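Local atomic coordinates of dipicolinate synthase subunit A (Bacillus halodurans, PDB entry 3D4O), a protein that probably forms one subunit of the enzyme that makes dipicolinic acid, the calcium-binding compound of bacterial spores, and is built from two Rossmann-like domains. Residues K30-F36 with G45-I51; I11-A15 with V75-F79. All coordinates share one frame; numbering follows the deposited sequence.

Contact 1. Residues K30-F36 with G45-I51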
ATOM      1  N   LYS C  30       2.027  37.264 -10.308  1.00 36.74           N
ATOM      2  CA  LYS C  30       0.861  37.269 -11.206  1.00 36.74           C
ATOM      3  C   LYS C  30       0.826  35.893 -11.848  1.00 36.02           C
ATOM      4  O   LYS C  30       1.820  35.450 -12.412  1.00 34.57           O
ATOM      5  CB  LYS C  30       0.938  38.359 -12.270  1.00 36.26           C
ATOM      6  CG  LYS C  30      -0.247  38.341 -13.238  1.00 36.76           C
ATOM      7  CD  LYS C  30      -0.130  39.450 -14.303  1.00 36.62           C
ATOM      8  CE  LYS C  30      -1.234  39.343 -15.364  1.00 34.40           C
ATOM      9  NZ  LYS C  30      -1.068  40.324 -16.447  1.00 38.71           N
ATOM     10  N   ILE C  31      -0.328  35.239 -11.745  1.00 37.29           N
ATOM     11  CA  ILE C  31      -0.511  33.848 -12.210  1.00 37.89           C
ATOM     12  C   ILE C  31      -1.678  33.569 -13.145  1.00 37.95           C
ATOM     13  O   ILE C  31      -2.838  33.626 -12.753  1.00 38.87           O
ATOM     14  CB  ILE C  31      -0.719  32.887 -11.009  1.00 38.03           C
ATOM     15  CG1 ILE C  31       0.411  33.036  -9.982  1.00 38.81           C
ATOM     16  CG2 ILE C  31      -0.829  31.434 -11.519  1.00 37.30           C
ATOM     17  CD1 ILE C  31       0.092  32.453  -8.588  1.00 37.97           C
ATOM     18  N   SER C  32      -1.335  33.239 -14.383  1.00 37.52           N
ATOM     19  CA  SER C  32      -2.313  32.796 -15.383  1.00 35.75           C
ATOM     20  C   SER C  32      -2.396  31.295 -15.243  1.00 34.97           C
ATOM     21  O   SER C  32      -1.388  30.593 -15.363  1.00 35.65           O
ATOM     22  CB  SER C  32      -1.892  33.188 -16.792  1.00 36.61           C
ATOM     23  OG  SER C  32      -1.950  34.586 -16.963  1.00 32.57           O
ATOM     24  N   LEU C  33      -3.593  30.799 -14.959  1.00 34.57           N
ATOM     25  CA  LEU C  33      -3.779  29.366 -14.620  1.00 35.97           C
ATOM     26  C   LEU C  33      -4.595  28.570 -15.630  1.00 36.19           C
ATOM     27  O   LEU C  33      -5.817  28.709 -15.740  1.00 36.02           O
ATOM     28  CB  LEU C  33      -4.404  29.254 -13.221  1.00 35.14           C
ATOM     29  CG  LEU C  33      -4.434  27.901 -12.530  1.00 37.30           C
ATOM     30  CD1 LEU C  33      -2.996  27.395 -12.273  1.00 32.62           C
ATOM     31  CD2 LEU C  33      -5.271  28.012 -11.206  1.00 34.51           C
ATOM     32  N   VAL C  34      -3.891  27.692 -16.334  1.00 35.98           N
ATOM     33  CA  VAL C  34      -4.503  26.885 -17.401  1.00 36.03           C
ATOM     34  C   VAL C  34      -4.650  25.428 -17.000  1.00 36.14           C
ATOM     35  O   VAL C  34      -3.706  24.795 -16.503  1.00 36.67           O
ATOM     36  CB  VAL C  34      -3.679  26.986 -18.724  1.00 35.25           C
ATOM     37  CG1 VAL C  34      -4.377  26.270 -19.862  1.00 34.37           C
ATOM     38  CG2 VAL C  34      -3.411  28.422 -19.085  1.00 33.86           C
ATOM     39  N   GLY C  35      -5.869  24.921 -17.179  1.00 35.83           N
ATOM     40  CA  GLY C  35      -6.180  23.508 -16.919  1.00 36.30           C
ATOM     41  C   GLY C  35      -6.787  23.214 -15.568  1.00 36.74           C
ATOM     42  O   GLY C  35      -6.910  22.052 -15.159  1.00 37.07           O
ATOM     43  N   PHE C  36      -7.223  24.264 -14.894  1.00 36.68           N
ATOM     44  CA  PHE C  36      -7.789  24.116 -13.544  1.00 37.57           C
ATOM     45  C   PHE C  36      -9.238  24.587 -13.425  1.00 38.85           C
ATOM     46  O   PHE C  36      -9.667  25.092 -12.397  1.00 38.02           O
ATOM     47  CB  PHE C  36      -6.906  24.870 -12.548  1.00 38.22           C
ATOM     48  CG  PHE C  36      -5.522  24.287 -12.391  1.00 39.24           C
ATOM     49  CD1 PHE C  36      -4.517  24.573 -13.314  1.00 38.58           C
ATOM     50  CD2 PHE C  36      -5.223  23.485 -11.313  1.00 34.14           C
ATOM     51  CE1 PHE C  36      -3.244  24.053 -13.170  1.00 37.70           C
ATOM     52  CE2 PHE C  36      -3.936  22.958 -11.164  1.00 38.54           C
ATOM     53  CZ  PHE C  36      -2.948  23.249 -12.098  1.00 36.60           C
ATOM     54  N   GLY C  45      -4.170  36.953  -7.124  1.00 39.41           N
ATOM     55  CA  GLY C  45      -3.265  37.049  -8.265  1.00 39.31           C
ATOM     56  C   GLY C  45      -3.475  36.044  -9.364  1.00 38.87           C
ATOM     57  O   GLY C  45      -2.904  36.170 -10.442  1.00 39.78           O
ATOM     58  N   VAL C  46      -4.321  35.065  -9.087  1.00 38.89           N
ATOM     59  CA  VAL C  46      -4.618  33.974 -10.040  1.00 38.57           C
ATOM     60  C   VAL C  46      -5.830  34.226 -10.923  1.00 38.85           C
ATOM     61  O   VAL C  46      -6.911  34.536 -10.437  1.00 38.02           O
ATOM     62  CB  VAL C  46      -4.860  32.624  -9.308  1.00 39.07           C
ATOM     63  CG1 VAL C  46      -5.267  31.528 -10.315  1.00 38.15           C
ATOM     64  CG2 VAL C  46      -3.636  32.212  -8.530  1.00 37.64           C
ATOM     65  N   THR C  47      -5.610  34.072 -12.227  1.00 38.76           N
ATOM     66  CA  THR C  47      -6.667  34.167 -13.243  1.00 38.63           C
ATOM     67  C   THR C  47      -6.688  32.900 -14.085  1.00 38.27           C
ATOM     68  O   THR C  47      -5.712  32.568 -14.749  1.00 35.44           O
ATOM     69  CB  THR C  47      -6.473  35.356 -14.199  1.00 38.23           C
ATOM     70  OG1 THR C  47      -6.302  36.562 -13.446  1.00 36.98           O
ATOM     71  CG2 THR C  47      -7.686  35.504 -15.137  1.00 38.28           C
ATOM     72  N   LYS C  48      -7.816  32.200 -14.033  1.00 38.67           N
ATOM     73  CA  LYS C  48      -7.996  30.974 -14.803  1.00 38.76           C
ATOM     74  C   LYS C  48      -8.340  31.286 -16.232  1.00 38.83           C
ATOM     75  O   LYS C  48      -9.113  32.204 -16.541  1.00 39.17           O
ATOM     76  CB  LYS C  48      -9.114  30.109 -14.233  1.00 39.76           C
ATOM     77  CG  LYS C  48      -8.880  29.537 -12.872  1.00 44.23           C
ATOM     78  CD  LYS C  48     -10.095  28.717 -12.498  1.00 48.74           C
ATOM     79  CE  LYS C  48     -10.012  28.116 -11.124  1.00 52.04           C
ATOM     80  NZ  LYS C  48     -11.314  27.454 -10.863  1.00 54.57           N
HETATM   81  N   MSE C  49      -7.763  30.505 -17.124  1.00 38.10           N
HETATM   82  CA  MSE C  49      -8.004  30.726 -18.539  1.00 37.54           C
HETATM   83  C   MSE C  49      -7.636  29.547 -19.407  1.00 38.62           C
HETATM   84  O   MSE C  49      -7.028  28.573 -18.954  1.00 38.83           O
HETATM   85  CB  MSE C  49      -7.208  31.953 -19.006  1.00 37.25           C
HETATM   86  CG  MSE C  49      -5.675  31.789 -19.018  1.00 31.62           C
HETATM   87 SE   MSE C  49      -4.823  33.535 -19.282  0.75 33.44          SE
HETATM   88  CE  MSE C  49      -5.294  34.356 -17.578  1.00 37.33           C
ATOM     89  N   ARG C  50      -8.036  29.680 -20.665  1.00 39.08           N
ATOM     90  CA  ARG C  50      -7.728  28.705 -21.716  1.00 40.01           C
ATOM     91  C   ARG C  50      -6.364  29.076 -22.270  1.00 39.17           C
ATOM     92  O   ARG C  50      -5.971  30.246 -22.266  1.00 37.42           O
ATOM     93  CB  ARG C  50      -8.770  28.707 -22.859  1.00 41.16           C
ATOM     94  CG  ARG C  50     -10.187  28.311 -22.451  1.00 43.79           C
ATOM     95  CD  ARG C  50     -11.125  28.223 -23.654  1.00 46.37           C
ATOM     96  NE  ARG C  50     -11.040  29.407 -24.508  1.00 50.72           N
ATOM     97  CZ  ARG C  50     -11.607  30.574 -24.224  1.00 53.41           C
ATOM     98  NH1 ARG C  50     -12.292  30.733 -23.099  1.00 56.06           N
ATOM     99  NH2 ARG C  50     -11.471  31.590 -25.059  1.00 55.35           N
ATOM    100  N   ILE C  51      -5.667  28.070 -22.776  1.00 39.23           N
ATOM    101  CA  ILE C  51      -4.291  28.247 -23.255  1.00 39.08           C
ATOM    102  C   ILE C  51      -4.251  29.283 -24.364  1.00 39.31           C
ATOM    103  O   ILE C  51      -3.275  30.015 -24.521  1.00 38.63           O
ATOM    104  CB  ILE C  51      -3.624  26.895 -23.684  1.00 39.35           C
ATOM    105  CG1 ILE C  51      -2.109  26.991 -23.471  1.00 41.33           C
ATOM    106  CG2 ILE C  51      -4.030  26.505 -25.096  1.00 37.80           C
ATOM    107  CD1 ILE C  51      -1.343  25.684 -23.672  1.00 42.96           C
TER

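Contact 2. Residues I11-A15 with V75-F79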
ATOM      1  N   ILE C  11       0.537  25.698 -16.155  1.00 34.64           N
ATOM      2  CA  ILE C  11      -0.226  24.892 -17.105  1.00 34.75           C
ATOM      3  C   ILE C  11      -0.266  23.461 -16.653  1.00 34.86           C
ATOM      4  O   ILE C  11       0.753  22.777 -16.612  1.00 34.68           O
ATOM      5  CB  ILE C  11       0.417  24.964 -18.498  1.00 34.11           C
ATOM      6  CG1 ILE C  11       0.621  26.435 -18.898  1.00 36.67           C
ATOM      7  CG2 ILE C  11      -0.459  24.268 -19.553  1.00 36.69           C
ATOM      8  CD1 ILE C  11       1.262  26.620 -20.262  1.00 26.82           C
ATOM      9  N   GLY C  12      -1.462  23.033 -16.302  1.00 34.49           N
ATOM     10  CA  GLY C  12      -1.709  21.682 -15.814  1.00 34.54           C
ATOM     11  C   GLY C  12      -0.970  21.239 -14.571  1.00 33.46           C
ATOM     12  O   GLY C  12      -0.287  21.995 -13.866  1.00 32.15           O
ATOM     13  N   GLY C  13      -1.141  19.953 -14.340  1.00 33.78           N
ATOM     14  CA  GLY C  13      -0.484  19.242 -13.250  1.00 33.29           C
ATOM     15  C   GLY C  13      -1.416  18.400 -12.434  1.00 34.59           C
ATOM     16  O   GLY C  13      -2.475  17.952 -12.885  1.00 33.16           O
ATOM     17  N   ASP C  14      -0.993  18.189 -11.198  1.00 34.80           N
ATOM     18  CA  ASP C  14      -1.784  17.436 -10.257  1.00 36.25           C
ATOM     19  C   ASP C  14      -1.889  18.157  -8.935  1.00 35.47           C
ATOM     20  O   ASP C  14      -1.788  19.388  -8.888  1.00 34.51           O
ATOM     21  CB  ASP C  14      -1.310  15.985 -10.128  1.00 38.01           C
ATOM     22  CG  ASP C  14       0.084  15.842  -9.553  1.00 37.99           C
ATOM     23  OD1 ASP C  14       0.525  16.699  -8.777  1.00 40.27           O
ATOM     24  OD2 ASP C  14       0.717  14.814  -9.821  1.00 37.93           O
ATOM     25  N   ALA C  15      -2.112  17.402  -7.877  1.00 36.36           N
ATOM     26  CA  ALA C  15      -2.356  18.037  -6.563  1.00 36.45           C
ATOM     27  C   ALA C  15      -1.131  18.756  -6.055  1.00 35.61           C
ATOM     28  O   ALA C  15      -1.236  19.718  -5.302  1.00 37.24           O
ATOM     29  CB  ALA C  15      -2.918  17.043  -5.516  1.00 37.20           C
ATOM     30  N   VAL C  75      -0.331  18.627 -22.426  1.00 39.38           N
ATOM     31  CA  VAL C  75      -0.067  18.803 -20.980  1.00 39.21           C
ATOM     32  C   VAL C  75      -1.155  18.164 -20.142  1.00 39.61           C
ATOM     33  O   VAL C  75      -2.324  18.477 -20.274  1.00 40.88           O
ATOM     34  CB  VAL C  75       0.047  20.318 -20.601  1.00 38.45           C
ATOM     35  CG1 VAL C  75       0.487  20.497 -19.140  1.00 34.24           C
ATOM     36  CG2 VAL C  75       0.990  21.059 -21.565  1.00 36.26           C
ATOM     37  N   ASP C  76      -0.762  17.256 -19.275  1.00 40.25           N
ATOM     38  CA  ASP C  76      -1.736  16.586 -18.395  1.00 41.88           C
ATOM     39  C   ASP C  76      -2.205  17.476 -17.271  1.00 41.06           C
ATOM     40  O   ASP C  76      -1.471  18.321 -16.747  1.00 42.07           O
ATOM     41  CB  ASP C  76      -1.197  15.268 -17.816  1.00 42.49           C
ATOM     42  CG  ASP C  76      -1.103  14.160 -18.873  1.00 50.00           C
ATOM     43  OD1 ASP C  76      -1.729  14.291 -19.963  1.00 54.48           O
ATOM     44  OD2 ASP C  76      -0.404  13.151 -18.604  1.00 60.70           O
ATOM     45  N   THR C  77      -3.464  17.248 -16.943  1.00 39.96           N
ATOM     46  CA  THR C  77      -4.152  17.899 -15.831  1.00 39.45           C
ATOM     47  C   THR C  77      -5.305  17.059 -15.315  1.00 39.93           C
ATOM     48  O   THR C  77      -6.107  16.536 -16.095  1.00 40.35           O
ATOM     49  CB  THR C  77      -4.731  19.271 -16.213  1.00 40.41           C
ATOM     50  OG1 THR C  77      -5.426  19.794 -15.084  1.00 34.09           O
ATOM     51  CG2 THR C  77      -5.697  19.158 -17.394  1.00 35.23           C
ATOM     52  N   ILE C  78      -5.373  16.957 -13.994  1.00 38.83           N
ATOM     53  CA  ILE C  78      -6.439  16.216 -13.337  1.00 38.97           C
ATOM     54  C   ILE C  78      -7.572  17.181 -12.945  1.00 38.50           C
ATOM     55  O   ILE C  78      -8.518  16.768 -12.302  1.00 38.29           O
ATOM     56  CB  ILE C  78      -5.972  15.450 -12.042  1.00 38.73           C
ATOM     57  CG1 ILE C  78      -5.631  16.418 -10.896  1.00 39.21           C
ATOM     58  CG2 ILE C  78      -4.816  14.460 -12.340  1.00 40.31           C
ATOM     59  CD1 ILE C  78      -5.259  15.719  -9.569  1.00 34.24           C
ATOM     60  N   PHE C  79      -7.431  18.459 -13.297  1.00 37.56           N
ATOM     61  CA  PHE C  79      -8.425  19.497 -12.908  1.00 38.37           C
ATOM     62  C   PHE C  79      -9.210  20.030 -14.096  1.00 38.98           C
ATOM     63  O   PHE C  79      -9.760  21.123 -14.069  1.00 38.82           O
ATOM     64  CB  PHE C  79      -7.756  20.681 -12.200  1.00 39.10           C
ATOM     65  CG  PHE C  79      -7.044  20.315 -10.935  1.00 39.13           C
ATOM     66  CD1 PHE C  79      -7.739  20.156  -9.765  1.00 41.57           C
ATOM     67  CD2 PHE C  79      -5.675  20.135 -10.922  1.00 41.83           C
ATOM     68  CE1 PHE C  79      -7.091  19.800  -8.596  1.00 42.46           C
ATOM     69  CE2 PHE C  79      -5.028  19.803  -9.755  1.00 40.21           C
ATOM     70  CZ  PHE C  79      -5.733  19.624  -8.600  1.00 40.67           C
TER

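Contact 1. Residues K30-F36 with G45-I51
The carbonyl oxygen T47 O takes two donors from strand 30-34: the amide L33 N at 2.8 Å and the weaker CA-H of S32. I31 O is met in the same paired way, by T47 N at 2.9 Å and by V46 CA. I31 N to G45 O and M49 N to L33 O complete the regular parallel pairing of strand 46-49, the outermost of its sheet within this chain, with strand 30-34. On the face carrying I31, L33 and V46, the valine bridges both neighbours: its CG2 meets I31 CD1 at 3.7 Å, while CG1, placed anti to the backbone N (chi1 176°), reaches L33 CD2 at 3.6 Å. Helix 15-26 covers this group, I21 lying on L33 and V46 and L24 on I31. Across the sheet, the selenomethionine M49 bends at chi3 (68°) and brings its methyl CE back over S32, 3.4 Å from OG, while M49 CG lies beside V34 CG2. Farther along, V34 CG1 packs against I51 CB at 3.9 Å. R50 turns from the contact into salt bridges with D52 and E53. The backbone groups of I31 and L33 are thus paired with this edge strand, while K30, S32 and V34 turn theirs to strand 7-11, and apolar branches pack on both faces, the valine-leucine side against a helix, as in an alpha/beta sandwich.

Contact 2. Residues I11-A15 with V75-F79
Two backbone hydrogen bonds join the loops through G13. Its amide N gives to D76 O at 2.9 Å, a bent bond (134°) that lies in the carbonyl plane on a lone pair; its carbonyl O receives I78 N at 3.3 Å, nearly along the C=O axis. These make a single beta bridge between G13 and T77, supplemented by CA-H...O contacts from G12 to D76 O and from T77 to G13 O. G12, lacking a side chain, lets D76 O and V75 CG1 lie close over its CA. The glycine pair belongs to the turn between strand 7-11 and helix 15-26, the first strand-turn-helix unit of a Rossmann-like domain; D14 is the N-cap of that helix, with its carboxylate capping a backbone N and bridged to R16. In the other loop, T77 OG1 accepts F79 N at 3.0 Å in an ST turn, with G35 as its second partner. Side chains pack at both ends, partly on backbone atoms. V75 CG1 sits 3.9 Å from I11 CG2, the two side chains crossing at about a right angle, and 3.4 Å from I11 O. I78 holds CG1 between its backbone N and carbonyl carbon (chi1 70°), from where CD1 extends to 3.9 Å from both D14 CA and A15 N, and CG1 covers part of one face of the F79 ring, toward the rim. At the edge of that ring, near its plane, D14 O approaches CE2 to 3.4 Å.

In the fold
Contacts 1 and 2, their centres about 12 Å apart, meet where strand 30-34 runs out beside the glycine turn. V34 O lies 2.9 Å from G12 N, continuing the pairing of strand 30-34 with strand 7-11, and G35 O is 2.7 Å from T77 OG1, a probable hydrogen bond. The phenyl rings of F36 and F79 also meet, CE2 of F36 being 3.3 Å from CD2 of F79, with planes about 20° apart. Contact 1 involves the outermost strand, and contact 2 the loop that follows strand 7-11, at the C-terminal edge of the sheet, where Rossmann-like folds usually place their ligands. A GxGxxG pattern in the second domain would be consistent with cofactor binding there; no site is established.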